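Local coordinates for protein sugar-phosphate aldolase (Thermotoga maritima, PDB 1PVT) that is a sugar-phosphate aldolase by name, of the class II aldolase and adducin family, with an alpha/beta fold built on a mixed sheet, at residues E9-A14 against S77-L82; Y15-K20 against V124-L129; L129-L134 against P145-I150; L155-Q160 against A206-E211. One frame throughout, in Å; residues are numbered along the deposited sequence.

Contact 1 (E9-A14 against S77-L82); sequences EIQKVA and SKICLL
Ile10 and Gln11 meet Ile79 through a single atom, its terminal methyl CD1. The closer approach is made by the branch methyl of Ile10, with CG2 3.4 Å from Ile79 CD1, a tight fit for two methyl groups. Ile10 has CG2 anti to the backbone N and CG1 beside it (chi1 -75°), which leaves the short branch, not the longer CG1-CD1 arm, facing Ile79. On the strand side the CG1 arm of Ile79 is fully extended (chi2 -180°), carrying CD1 across to the helix and accounting for the reach over a CA separation of 8.7 Å between Gln11 and Ile79. Gln11 adds its aliphatic part, CG lying 3.8 Å from Ile79 CD1. Its amide is engaged away from this methyl: NE2 donates to Val72 O, so the amide nitrogen has its partner there while the methylene borders the apolar cluster. Dispersion alone links the two segments, over a modest 121 Å² of summed buried surface. Leu61 of strand 58-63 touches both isoleucines, and Ile10 also rests on Ile30 and Val32 of strand 28-34; helix 2-19 thus lies over the face formed by these strands and 79-84, with helix 203-224 beside it at Val13.

Contact 2 (Y15-K20 against V124-L129); sequences YWLAIK and VHTHPL
Leu17 faces Val124 and Thr126, whose CB atoms are directed to helix 2-19, while that of His125 between them is turned away. The first shell is sparse: Leu17 CD2 is 4.2 Å from Val124 CG1, the two side chains running past one another in opposite senses, and Leu17 CG stands 4.4 Å from Thr126 OG1. These are loose van der Waals contacts, and only 98 Å² is buried in sum. Leu17 has both torsions far from staggered values (chi1 -127°, chi2 26°), so the exact placement of its methyls deserves caution. Val124 is more regular, with CG1 anti to the backbone N (chi1 174°), which directs that methyl at the helix. In the second shell, Thr126 OG1 donates its proton to Leu22 O, so the hydroxyl that borders Leu17 is held by the loop following the helix. A backbone hydrogen bond ties Leu17 to Ser23 in the same turn, and Tyr207 of helix 203-224 also packs on Leu17. Neighbouring strands 28-34 and 196-200 bond to 122-126 through the backbone. A helix laid by apolar side chains on an inner strand of a mixed sheet is the layered alpha/beta packing of this domain.

Contact 3 (L129-L134 against P145-I150); sequences LNLLTL and PKMMKI
Leu134 and Met147 have the nearest backbones of the pair, their CA atoms 10.2 Å apart, so helix 129-134 and the end of helix 144-147 are bridged entirely by side chains. Met147, modelled as selenomethionine, reaches about halfway across that gap. Its CG is anti to the backbone N (chi1 -177°) and the next torsion is also extended, which drives the selenium outward; the bend comes only at the last torsion, about the CG-SE bond (chi3 -89°), which in the model turns CE toward the leucines. Leu131 receives the arm at one methyl, CD1 lying 4.1 Å from Met147 SE, with the two side chains running slantwise to each other. Leu134 meets the modelled CE tip to tip. There the separation is shorter than carbon atoms tolerate, so the position of CE is doubtful and no closeness can be argued from it. Within helix 129-134, Leu129 O takes two donors from Thr133, its N at 2.7 Å and its OG1, the hydroxyl sitting above the carbonyl plane. Beyond the pair, Leu134 also touches Phe140 and Leu143 of the intervening loop, and Leu131 leans on Ala217 of helix 203-224. The chemistry is purely apolar and involves three buried side chains: the link rests on dispersion and exclusion of water, with the flexible selenoether arm of Met147 reaching toward two leucines and imposing little directionality.

Contact 4 (L155-Q160 against A206-E211); sequences LIFFPQ and AYDRVE
This is a helix-end contact in an alpha/beta fold: Phe157 and Phe158, where helix 152-157 gives way to loop, pack against Arg209 and Asp208 of the long helix 203-224, which lies on the mixed sheet through Ala206 and Val210. It is partly buried and covers 228 Å² in sum, and the backbones come close, with CA atoms of Phe157 and Arg209 6.6 Å apart. The aliphatic stem of Arg209 is what the rings grip. Phe158 brings CZ to 3.4 Å from Arg209 CB, while its CE2 sits 3.9 Å from Arg209 CD, so this ring crosses the stem at a slant, touching CB and CD. Phe157 meets the stem at its ring edge, CD2 being 4.0 Å from Arg209 CG, and its CE2 approaches Asp208 CB at 4.0 Å. Neither ring lies parallel to the guanidinium: the planes are 80° apart for Phe157 and 67° for Phe158. Arg209 is bent at chi3 (-147°), beyond which the charged head turns to polar partners. Its NH2 forms salt bridges with Glu205 and Asp187, and NE bonds to Phe199 O, so the buried cation is countered by two carboxylates and should probably stay charged. Ile212 of the same long helix touches both phenylalanines, extending the apolar patch along helix 203-224. NE and NH2 are engaged with these partners; at the C-terminal end of the short helix, Arg209 NH1 lies 2.9 Å from Phe157 O, which sits at the guanidinium edge, near its plane.

In the fold
Contacts 1 and 2 share helix 2-19 and pack adjoining segments of it on one sheet, contact 1 through strand 79-84 and contact 2 through strand 122-126; both are buried, thin and apolar. Contact 3 is buried too but lies farther from the chain centre and joins two short helices rather than helix and sheet. Contact 4, partly buried and the largest in area, differs in mixing aromatic packing with an arginine held by carboxylates. Helix 203-224 links the set: its Tyr207 packs on Val13 and Leu17, and Glu211 forms a salt bridge with Lys20. Contacts 2 and 3 share Leu129, while the second segment of contact 3 and the first of contact 4 lie on consecutive helices.

Contact 1 (E9-A14 against S77-L82)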
loop_
_atom_site.group_PDB
_atom_site.type_symbol
_atom_site.label_atom_id
_atom_site.label_comp_id
_atom_site.label_asym_id
_atom_site.label_seq_id
_atom_site.Cartn_x
_atom_site.Cartn_y
_atom_site.Cartn_z
ATOM N N GLU A 9 6.192 4.841 13.162
ATOM C CA GLU A 9 6.487 3.671 12.339
ATOM C C GLU A 9 6.158 3.955 10.893
ATOM O O GLU A 9 6.807 3.452 9.973
ATOM C CB GLU A 9 5.684 2.466 12.812
ATOM C CG GLU A 9 6.457 1.168 12.691
ATOM C CD GLU A 9 5.547 -0.046 12.594
ATOM O OE1 GLU A 9 4.644 -0.182 13.467
ATOM O OE2 GLU A 9 5.743 -0.858 11.645
ATOM N N ILE A 10 5.125 4.756 10.698
ATOM C CA ILE A 10 4.721 5.140 9.364
ATOM C C ILE A 10 5.693 6.176 8.820
ATOM O O ILE A 10 6.147 6.070 7.682
ATOM C CB ILE A 10 3.311 5.744 9.370
ATOM C CG1 ILE A 10 2.289 4.612 9.533
ATOM C CG2 ILE A 10 3.079 6.597 8.095
ATOM C CD1 ILE A 10 0.829 5.061 9.416
ATOM N N GLN A 11 6.003 7.182 9.632
ATOM C CA GLN A 11 6.919 8.233 9.219
ATOM C C GLN A 11 8.278 7.671 8.838
ATOM O O GLN A 11 8.869 8.083 7.839
ATOM C CB GLN A 11 7.069 9.253 10.330
ATOM C CG GLN A 11 5.842 10.099 10.503
ATOM C CD GLN A 11 6.057 11.215 11.497
ATOM O OE1 GLN A 11 6.235 10.970 12.693
ATOM N NE2 GLN A 11 6.055 12.455 11.009
ATOM N N LYS A 12 8.766 6.726 9.631
ATOM C CA LYS A 12 10.049 6.099 9.352
ATOM C C LYS A 12 10.015 5.451 7.966
ATOM O O LYS A 12 10.952 5.600 7.185
ATOM C CB LYS A 12 10.372 5.065 10.430
ATOM C CG LYS A 12 11.658 4.291 10.185
ATOM C CD LYS A 12 12.053 3.436 11.393
ATOM C CE LYS A 12 13.253 2.527 11.075
ATOM N NZ LYS A 12 14.476 3.288 10.665
ATOM N N VAL A 13 8.932 4.746 7.653
ATOM C CA VAL A 13 8.787 4.099 6.342
ATOM C C VAL A 13 8.723 5.133 5.209
ATOM O O VAL A 13 9.281 4.920 4.132
ATOM C CB VAL A 13 7.514 3.197 6.301
ATOM C CG1 VAL A 13 7.130 2.861 4.850
ATOM C CG2 VAL A 13 7.762 1.916 7.109
ATOM N N ALA A 14 8.043 6.247 5.460
ATOM C CA ALA A 14 7.925 7.306 4.471
ATOM C C ALA A 14 9.311 7.774 4.131
ATOM O O ALA A 14 9.623 8.012 2.975
ATOM C CB ALA A 14 7.146 8.451 5.029
ATOM N N SER A 77 1.479 15.849 10.446
ATOM C CA SER A 77 0.195 16.479 10.203
ATOM C C SER A 77 -0.252 15.982 8.842
ATOM O O SER A 77 -1.388 16.197 8.438
ATOM C CB SER A 77 0.334 17.982 10.128
ATOM O OG SER A 77 0.716 18.333 8.817
ATOM N N LYS A 78 0.668 15.340 8.127
ATOM C CA LYS A 78 0.383 14.799 6.800
ATOM C C LYS A 78 -0.175 13.382 6.913
ATOM O O LYS A 78 -0.316 12.691 5.909
ATOM C CB LYS A 78 1.650 14.751 5.947
ATOM C CG LYS A 78 2.393 16.066 5.811
ATOM C CD LYS A 78 1.763 16.999 4.785
ATOM C CE LYS A 78 2.642 18.233 4.531
ATOM N NZ LYS A 78 2.173 19.059 3.375
ATOM N N ILE A 79 -0.468 12.938 8.132
ATOM C CA ILE A 79 -1.023 11.600 8.339
ATOM C C ILE A 79 -2.393 11.720 8.988
ATOM O O ILE A 79 -2.545 12.420 9.985
ATOM C CB ILE A 79 -0.117 10.742 9.253
ATOM C CG1 ILE A 79 1.232 10.494 8.562
ATOM C CG2 ILE A 79 -0.826 9.425 9.602
ATOM C CD1 ILE A 79 2.205 9.656 9.368
ATOM N N CYS A 80 -3.387 11.035 8.425
ATOM C CA CYS A 80 -4.748 11.095 8.954
ATOM C C CYS A 80 -5.167 9.894 9.787
ATOM O O CYS A 80 -4.944 8.741 9.413
ATOM C CB CYS A 80 -5.763 11.280 7.815
ATOM S SG CYS A 80 -5.715 12.878 6.964
ATOM N N LEU A 81 -5.757 10.191 10.940
ATOM C CA LEU A 81 -6.286 9.162 11.819
ATOM C C LEU A 81 -7.770 9.275 11.554
ATOM O O LEU A 81 -8.348 10.353 11.669
ATOM C CB LEU A 81 -6.027 9.461 13.289
ATOM C CG LEU A 81 -6.902 8.561 14.167
ATOM C CD1 LEU A 81 -6.578 7.097 13.922
ATOM C CD2 LEU A 81 -6.679 8.906 15.616
ATOM N N LEU A 82 -8.393 8.169 11.196
ATOM C CA LEU A 82 -9.801 8.227 10.884
ATOM C C LEU A 82 -10.609 7.155 11.562
ATOM O O LEU A 82 -10.107 6.073 11.872
ATOM C CB LEU A 82 -9.990 8.086 9.385
ATOM C CG LEU A 82 -9.145 9.013 8.525
ATOM C CD1 LEU A 82 -9.310 8.587 7.080
ATOM C CD2 LEU A 82 -9.559 10.473 8.740
#

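Contact 2 (Y15-K20 against V124-L129)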
loop_
_atom_site.group_PDB
_atom_site.type_symbol
_atom_site.label_atom_id
_atom_site.label_comp_id
_atom_site.label_asym_id
_atom_site.label_seq_id
_atom_site.Cartn_x
_atom_site.Cartn_y
_atom_site.Cartn_z
ATOM N N TYR A 15 10.147 7.912 5.153
ATOM C CA TYR A 15 11.516 8.364 4.954
ATOM C C TYR A 15 12.294 7.423 4.061
ATOM O O TYR A 15 12.826 7.830 3.032
ATOM C CB TYR A 15 12.253 8.466 6.275
ATOM C CG TYR A 15 13.696 8.834 6.082
ATOM C CD1 TYR A 15 14.049 10.113 5.669
ATOM C CD2 TYR A 15 14.708 7.885 6.249
ATOM C CE1 TYR A 15 15.371 10.448 5.419
ATOM C CE2 TYR A 15 16.039 8.204 6.000
ATOM C CZ TYR A 15 16.366 9.494 5.581
ATOM O OH TYR A 15 17.679 9.836 5.298
ATOM N N TRP A 16 12.373 6.162 4.456
ATOM C CA TRP A 16 13.109 5.200 3.666
ATOM C C TRP A 16 12.621 5.092 2.241
ATOM O O TRP A 16 13.394 4.863 1.314
ATOM C CB TRP A 16 13.076 3.852 4.359
ATOM C CG TRP A 16 14.075 3.861 5.436
ATOM C CD1 TRP A 16 13.872 4.142 6.759
ATOM C CD2 TRP A 16 15.487 3.765 5.254
ATOM N NE1 TRP A 16 15.079 4.240 7.414
ATOM C CE2 TRP A 16 16.088 4.013 6.511
ATOM C CE3 TRP A 16 16.307 3.498 4.141
ATOM C CZ2 TRP A 16 17.475 4.004 6.689
ATOM C CZ3 TRP A 16 17.679 3.488 4.316
ATOM C CH2 TRP A 16 18.253 3.740 5.585
ATOM N N LEU A 17 11.323 5.269 2.078
ATOM C CA LEU A 17 10.674 5.226 0.776
ATOM C C LEU A 17 11.251 6.345 -0.118
ATOM O O LEU A 17 11.600 6.117 -1.283
ATOM C CB LEU A 17 9.165 5.434 0.986
ATOM C CG LEU A 17 8.096 4.487 0.440
ATOM C CD1 LEU A 17 8.644 3.101 0.265
ATOM C CD2 LEU A 17 6.921 4.468 1.407
ATOM N N ALA A 18 11.351 7.549 0.448
ATOM C CA ALA A 18 11.862 8.717 -0.265
ATOM C C ALA A 18 13.364 8.656 -0.506
ATOM O O ALA A 18 13.836 8.895 -1.612
ATOM C CB ALA A 18 11.513 9.984 0.504
ATOM N N ILE A 19 14.111 8.327 0.537
ATOM C CA ILE A 19 15.561 8.260 0.438
ATOM C C ILE A 19 16.035 7.209 -0.548
ATOM O O ILE A 19 17.057 7.395 -1.182
ATOM C CB ILE A 19 16.202 7.959 1.806
ATOM C CG1 ILE A 19 17.614 8.515 1.850
ATOM C CG2 ILE A 19 16.251 6.462 2.053
ATOM C CD1 ILE A 19 17.672 9.997 2.013
ATOM N N LYS A 20 15.313 6.102 -0.675
ATOM C CA LYS A 20 15.740 5.071 -1.605
ATOM C C LYS A 20 15.067 5.248 -2.946
ATOM O O LYS A 20 15.159 4.390 -3.820
ATOM C CB LYS A 20 15.479 3.686 -1.029
ATOM C CG LYS A 20 16.308 3.452 0.209
ATOM C CD LYS A 20 16.203 2.039 0.731
ATOM C CE LYS A 20 16.830 1.051 -0.225
ATOM N NZ LYS A 20 16.770 -0.340 0.299
ATOM N N VAL A 124 1.107 -0.437 1.909
ATOM C CA VAL A 124 2.021 0.548 1.352
ATOM C C VAL A 124 1.889 0.502 -0.156
ATOM O O VAL A 124 2.069 -0.558 -0.752
ATOM C CB VAL A 124 3.502 0.223 1.717
ATOM C CG1 VAL A 124 4.429 1.165 1.002
ATOM C CG2 VAL A 124 3.731 0.338 3.200
ATOM N N HIS A 125 1.560 1.638 -0.768
ATOM C CA HIS A 125 1.442 1.725 -2.224
ATOM C C HIS A 125 2.446 2.749 -2.776
ATOM O O HIS A 125 2.419 3.930 -2.399
ATOM C CB HIS A 125 0.029 2.136 -2.645
ATOM C CG HIS A 125 -0.084 2.486 -4.098
ATOM N ND1 HIS A 125 -0.447 3.741 -4.537
ATOM C CD2 HIS A 125 0.165 1.757 -5.212
ATOM C CE1 HIS A 125 -0.418 3.770 -5.858
ATOM N NE2 HIS A 125 -0.049 2.579 -6.292
ATOM N N THR A 126 3.321 2.302 -3.675
ATOM C CA THR A 126 4.328 3.190 -4.239
ATOM C C THR A 126 4.672 2.764 -5.667
ATOM O O THR A 126 4.172 1.749 -6.148
ATOM C CB THR A 126 5.589 3.198 -3.330
ATOM O OG1 THR A 126 6.398 4.343 -3.629
ATOM C CG2 THR A 126 6.394 1.922 -3.513
ATOM N N HIS A 127 5.511 3.547 -6.343
ATOM C CA HIS A 127 5.900 3.263 -7.726
ATOM C C HIS A 127 7.388 3.011 -7.887
ATOM O O HIS A 127 8.135 3.885 -8.313
ATOM C CB HIS A 127 5.505 4.429 -8.634
ATOM C CG HIS A 127 4.059 4.781 -8.546
ATOM N ND1 HIS A 127 3.576 5.711 -7.652
ATOM C CD2 HIS A 127 2.975 4.254 -9.166
ATOM C CE1 HIS A 127 2.255 5.738 -7.720
ATOM N NE2 HIS A 127 1.865 4.862 -8.631
ATOM N N PRO A 128 7.838 1.803 -7.556
ATOM C CA PRO A 128 9.255 1.488 -7.682
ATOM C C PRO A 128 9.688 1.583 -9.134
ATOM O O PRO A 128 9.039 1.026 -10.018
ATOM C CB PRO A 128 9.333 0.063 -7.160
ATOM C CG PRO A 128 8.228 0.005 -6.179
ATOM C CD PRO A 128 7.118 0.689 -6.929
ATOM N N LEU A 129 10.791 2.289 -9.360
ATOM C CA LEU A 129 11.362 2.483 -10.685
ATOM C C LEU A 129 11.541 1.199 -11.505
ATOM O O LEU A 129 11.088 1.105 -12.642
ATOM C CB LEU A 129 12.713 3.171 -10.531
ATOM C CG LEU A 129 13.761 2.842 -11.588
ATOM C CD1 LEU A 129 13.343 3.446 -12.903
ATOM C CD2 LEU A 129 15.113 3.380 -11.165
#

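Contact 3 (L129-L134 against P145-I150)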
loop_
_atom_site.group_PDB
_atom_site.type_symbol
_atom_site.label_atom_id
_atom_site.label_comp_id
_atom_site.label_asym_id
_atom_site.label_seq_id
_atom_site.Cartn_x
_atom_site.Cartn_y
_atom_site.Cartn_z
ATOM N N LEU A 129 10.791 2.289 -9.360
ATOM C CA LEU A 129 11.362 2.483 -10.685
ATOM C C LEU A 129 11.541 1.199 -11.505
ATOM O O LEU A 129 11.088 1.105 -12.642
ATOM C CB LEU A 129 12.713 3.171 -10.531
ATOM C CG LEU A 129 13.761 2.842 -11.588
ATOM C CD1 LEU A 129 13.343 3.446 -12.903
ATOM C CD2 LEU A 129 15.113 3.380 -11.165
ATOM N N ASN A 130 12.215 0.214 -10.935
ATOM C CA ASN A 130 12.455 -1.025 -11.650
ATOM C C ASN A 130 11.214 -1.842 -11.912
ATOM O O ASN A 130 11.052 -2.392 -12.994
ATOM C CB ASN A 130 13.469 -1.868 -10.895
ATOM C CG ASN A 130 14.877 -1.348 -11.053
ATOM O OD1 ASN A 130 15.523 -1.588 -12.066
ATOM N ND2 ASN A 130 15.355 -0.615 -10.059
ATOM N N LEU A 131 10.340 -1.939 -10.920
ATOM C CA LEU A 131 9.108 -2.702 -11.084
ATOM C C LEU A 131 8.272 -1.978 -12.123
ATOM O O LEU A 131 7.514 -2.585 -12.882
ATOM C CB LEU A 131 8.353 -2.770 -9.762
ATOM C CG LEU A 131 7.863 -4.169 -9.402
ATOM C CD1 LEU A 131 8.933 -5.205 -9.723
ATOM C CD2 LEU A 131 7.528 -4.195 -7.917
ATOM N N LEU A 132 8.435 -0.665 -12.148
ATOM C CA LEU A 132 7.735 0.168 -13.095
ATOM C C LEU A 132 8.300 -0.182 -14.453
ATOM O O LEU A 132 7.582 -0.620 -15.337
ATOM C CB LEU A 132 8.008 1.627 -12.777
ATOM C CG LEU A 132 6.815 2.565 -12.760
ATOM C CD1 LEU A 132 5.631 1.927 -12.025
ATOM C CD2 LEU A 132 7.261 3.848 -12.088
ATOM N N THR A 133 9.602 0.006 -14.602
ATOM C CA THR A 133 10.277 -0.295 -15.851
ATOM C C THR A 133 9.849 -1.649 -16.373
ATOM O O THR A 133 9.455 -1.789 -17.524
ATOM C CB THR A 133 11.779 -0.359 -15.660
ATOM O OG1 THR A 133 12.235 0.866 -15.089
ATOM C CG2 THR A 133 12.466 -0.584 -16.985
ATOM N N LEU A 134 9.939 -2.647 -15.505
ATOM C CA LEU A 134 9.588 -4.019 -15.843
ATOM C C LEU A 134 8.173 -4.194 -16.384
ATOM O O LEU A 134 7.955 -4.972 -17.309
ATOM C CB LEU A 134 9.815 -4.911 -14.615
ATOM C CG LEU A 134 9.338 -6.368 -14.557
ATOM C CD1 LEU A 134 7.908 -6.426 -14.052
ATOM C CD2 LEU A 134 9.485 -7.023 -15.915
ATOM N N PRO A 145 7.293 -14.866 -13.155
ATOM C CA PRO A 145 7.627 -16.182 -12.607
ATOM C C PRO A 145 9.105 -16.339 -12.279
ATOM O O PRO A 145 9.477 -16.625 -11.138
ATOM C CB PRO A 145 7.182 -17.133 -13.711
ATOM C CG PRO A 145 6.029 -16.388 -14.349
ATOM C CD PRO A 145 6.580 -14.998 -14.441
ATOM N N LYS A 146 9.952 -16.169 -13.286
ATOM C CA LYS A 146 11.378 -16.297 -13.057
ATOM C C LYS A 146 11.802 -15.194 -12.096
ATOM O O LYS A 146 12.692 -15.393 -11.274
ATOM C CB LYS A 146 12.151 -16.222 -14.387
ATOM C CG LYS A 146 12.018 -17.481 -15.287
ATOM C CD LYS A 146 12.833 -18.696 -14.790
ATOM C CE LYS A 146 12.222 -19.374 -13.545
ATOM N NZ LYS A 146 13.064 -20.467 -12.963
HETATM N N MSE A 147 11.147 -14.040 -12.182
HETATM C CA MSE A 147 11.477 -12.941 -11.288
HETATM C C MSE A 147 11.143 -13.354 -9.871
HETATM O O MSE A 147 11.811 -12.965 -8.921
HETATM C CB MSE A 147 10.676 -11.686 -11.620
HETATM C CG MSE A 147 11.060 -10.510 -10.733
HETATM SE SE MSE A 147 9.739 -9.097 -10.568
HETATM C CE MSE A 147 10.259 -7.988 -12.048
HETATM N N MSE A 148 10.099 -14.157 -9.741
HETATM C CA MSE A 148 9.648 -14.609 -8.440
HETATM C C MSE A 148 10.555 -15.616 -7.763
HETATM O O MSE A 148 10.242 -16.098 -6.678
HETATM C CB MSE A 148 8.232 -15.176 -8.545
HETATM C CG MSE A 148 7.171 -14.112 -8.745
HETATM SE SE MSE A 148 7.343 -12.706 -7.416
HETATM C CE MSE A 148 8.331 -11.425 -8.472
ATOM N N LYS A 149 11.675 -15.940 -8.393
ATOM C CA LYS A 149 12.596 -16.885 -7.785
ATOM C C LYS A 149 14.022 -16.531 -8.151
ATOM O O LYS A 149 14.872 -17.409 -8.299
ATOM C CB LYS A 149 12.272 -18.319 -8.224
ATOM C CG LYS A 149 12.772 -19.390 -7.235
ATOM C CD LYS A 149 12.057 -20.749 -7.404
ATOM C CE LYS A 149 12.385 -21.710 -6.251
ATOM N NZ LYS A 149 11.666 -23.015 -6.334
ATOM N N ILE A 150 14.278 -15.236 -8.291
ATOM C CA ILE A 150 15.610 -14.763 -8.634
ATOM C C ILE A 150 16.528 -14.917 -7.440
ATOM O O ILE A 150 17.746 -15.012 -7.584
ATOM C CB ILE A 150 15.593 -13.305 -9.046
ATOM C CG1 ILE A 150 14.709 -13.142 -10.277
ATOM C CG2 ILE A 150 17.001 -12.845 -9.359
ATOM C CD1 ILE A 150 14.575 -11.716 -10.739
#

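Contact 4 (L155-Q160 against A206-E211)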
loop_
_atom_site.group_PDB
_atom_site.type_symbol
_atom_site.label_atom_id
_atom_site.label_comp_id
_atom_site.label_asym_id
_atom_site.label_seq_id
_atom_site.Cartn_x
_atom_site.Cartn_y
_atom_site.Cartn_z
ATOM N N LEU A 155 10.625 -15.700 -2.375
ATOM C CA LEU A 155 9.867 -16.895 -1.998
ATOM C C LEU A 155 9.336 -16.788 -0.568
ATOM O O LEU A 155 8.143 -16.959 -0.316
ATOM C CB LEU A 155 10.782 -18.122 -2.126
ATOM C CG LEU A 155 11.893 -18.012 -3.192
ATOM C CD1 LEU A 155 12.779 -19.259 -3.196
ATOM C CD2 LEU A 155 11.263 -17.806 -4.557
ATOM N N ILE A 156 10.247 -16.502 0.355
ATOM C CA ILE A 156 9.935 -16.348 1.771
ATOM C C ILE A 156 8.837 -15.320 2.011
ATOM O O ILE A 156 7.815 -15.623 2.614
ATOM C CB ILE A 156 11.184 -15.892 2.564
ATOM C CG1 ILE A 156 12.290 -16.945 2.458
ATOM C CG2 ILE A 156 10.809 -15.618 4.018
ATOM C CD1 ILE A 156 13.620 -16.499 3.036
ATOM N N PHE A 157 9.054 -14.096 1.550
ATOM C CA PHE A 157 8.066 -13.054 1.753
ATOM C C PHE A 157 6.829 -13.253 0.879
ATOM O O PHE A 157 5.764 -12.690 1.153
ATOM C CB PHE A 157 8.688 -11.681 1.489
ATOM C CG PHE A 157 9.723 -11.271 2.506
ATOM C CD1 PHE A 157 10.928 -11.963 2.616
ATOM C CD2 PHE A 157 9.502 -10.174 3.339
ATOM C CE1 PHE A 157 11.904 -11.563 3.540
ATOM C CE2 PHE A 157 10.473 -9.766 4.267
ATOM C CZ PHE A 157 11.675 -10.462 4.367
ATOM N N PHE A 158 6.964 -14.052 -0.175
ATOM C CA PHE A 158 5.833 -14.311 -1.059
ATOM C C PHE A 158 5.761 -15.779 -1.353
ATOM O O PHE A 158 6.080 -16.222 -2.458
ATOM C CB PHE A 158 5.976 -13.543 -2.359
ATOM C CG PHE A 158 6.326 -12.124 -2.152
ATOM C CD1 PHE A 158 7.654 -11.739 -2.041
ATOM C CD2 PHE A 158 5.333 -11.175 -1.992
ATOM C CE1 PHE A 158 7.988 -10.424 -1.769
ATOM C CE2 PHE A 158 5.654 -9.860 -1.721
ATOM C CZ PHE A 158 6.985 -9.481 -1.607
ATOM N N PRO A 159 5.361 -16.563 -0.347
ATOM C CA PRO A 159 5.236 -18.011 -0.480
ATOM C C PRO A 159 4.267 -18.329 -1.618
ATOM O O PRO A 159 4.536 -19.192 -2.454
ATOM C CB PRO A 159 4.707 -18.430 0.888
ATOM C CG PRO A 159 5.324 -17.417 1.797
ATOM C CD PRO A 159 5.079 -16.141 1.035
ATOM N N GLN A 160 3.140 -17.623 -1.658
ATOM C CA GLN A 160 2.164 -17.846 -2.722
ATOM C C GLN A 160 2.565 -17.114 -4.011
ATOM O O GLN A 160 2.275 -17.582 -5.123
ATOM C CB GLN A 160 0.767 -17.383 -2.284
ATOM C CG GLN A 160 -0.075 -18.451 -1.568
ATOM C CD GLN A 160 0.486 -18.860 -0.206
ATOM O OE1 GLN A 160 1.523 -19.532 -0.119
ATOM N NE2 GLN A 160 -0.203 -18.453 0.866
ATOM N N ALA A 206 5.322 -4.322 5.370
ATOM C CA ALA A 206 4.838 -4.008 4.035
ATOM C C ALA A 206 6.017 -3.402 3.276
ATOM O O ALA A 206 6.342 -3.841 2.178
ATOM C CB ALA A 206 3.691 -3.019 4.108
ATOM N N TYR A 207 6.665 -2.402 3.873
ATOM C CA TYR A 207 7.817 -1.760 3.246
ATOM C C TYR A 207 8.873 -2.785 2.854
ATOM O O TYR A 207 9.479 -2.693 1.787
ATOM C CB TYR A 207 8.459 -0.748 4.187
ATOM C CG TYR A 207 9.691 -0.106 3.589
ATOM C CD1 TYR A 207 9.587 0.832 2.576
ATOM C CD2 TYR A 207 10.961 -0.479 3.996
ATOM C CE1 TYR A 207 10.708 1.374 1.986
ATOM C CE2 TYR A 207 12.088 0.060 3.405
ATOM C CZ TYR A 207 11.949 0.984 2.402
ATOM O OH TYR A 207 13.056 1.512 1.800
ATOM N N ASP A 208 9.109 -3.751 3.730
ATOM C CA ASP A 208 10.089 -4.795 3.463
ATOM C C ASP A 208 9.785 -5.579 2.187
ATOM O O ASP A 208 10.695 -6.033 1.496
ATOM C CB ASP A 208 10.154 -5.767 4.641
ATOM C CG ASP A 208 11.188 -5.368 5.658
ATOM O OD1 ASP A 208 11.439 -4.153 5.789
ATOM O OD2 ASP A 208 11.741 -6.263 6.330
ATOM N N ARG A 209 8.511 -5.756 1.873
ATOM C CA ARG A 209 8.161 -6.499 0.675
ATOM C C ARG A 209 8.338 -5.644 -0.578
ATOM O O ARG A 209 8.622 -6.165 -1.650
ATOM C CB ARG A 209 6.734 -7.017 0.779
ATOM C CG ARG A 209 6.487 -7.940 1.966
ATOM C CD ARG A 209 5.059 -8.454 1.885
ATOM N NE ARG A 209 4.418 -8.693 3.176
ATOM C CZ ARG A 209 4.460 -9.840 3.834
ATOM N NH1 ARG A 209 5.120 -10.872 3.329
ATOM N NH2 ARG A 209 3.814 -9.956 4.982
ATOM N N VAL A 210 8.164 -4.333 -0.449
ATOM C CA VAL A 210 8.361 -3.448 -1.583
ATOM C C VAL A 210 9.830 -3.571 -1.947
ATOM O O VAL A 210 10.172 -3.938 -3.068
ATOM C CB VAL A 210 8.076 -2.002 -1.219
ATOM C CG1 VAL A 210 8.481 -1.103 -2.355
ATOM C CG2 VAL A 210 6.615 -1.835 -0.924
ATOM N N GLU A 211 10.698 -3.274 -0.983
ATOM C CA GLU A 211 12.144 -3.361 -1.182
ATOM C C GLU A 211 12.508 -4.628 -1.927
ATOM O O GLU A 211 13.083 -4.586 -3.014
ATOM C CB GLU A 211 12.864 -3.367 0.156
ATOM C CG GLU A 211 13.342 -2.030 0.597
ATOM C CD GLU A 211 14.300 -2.144 1.755
ATOM O OE1 GLU A 211 14.973 -1.140 2.072
ATOM O OE2 GLU A 211 14.379 -3.241 2.355
#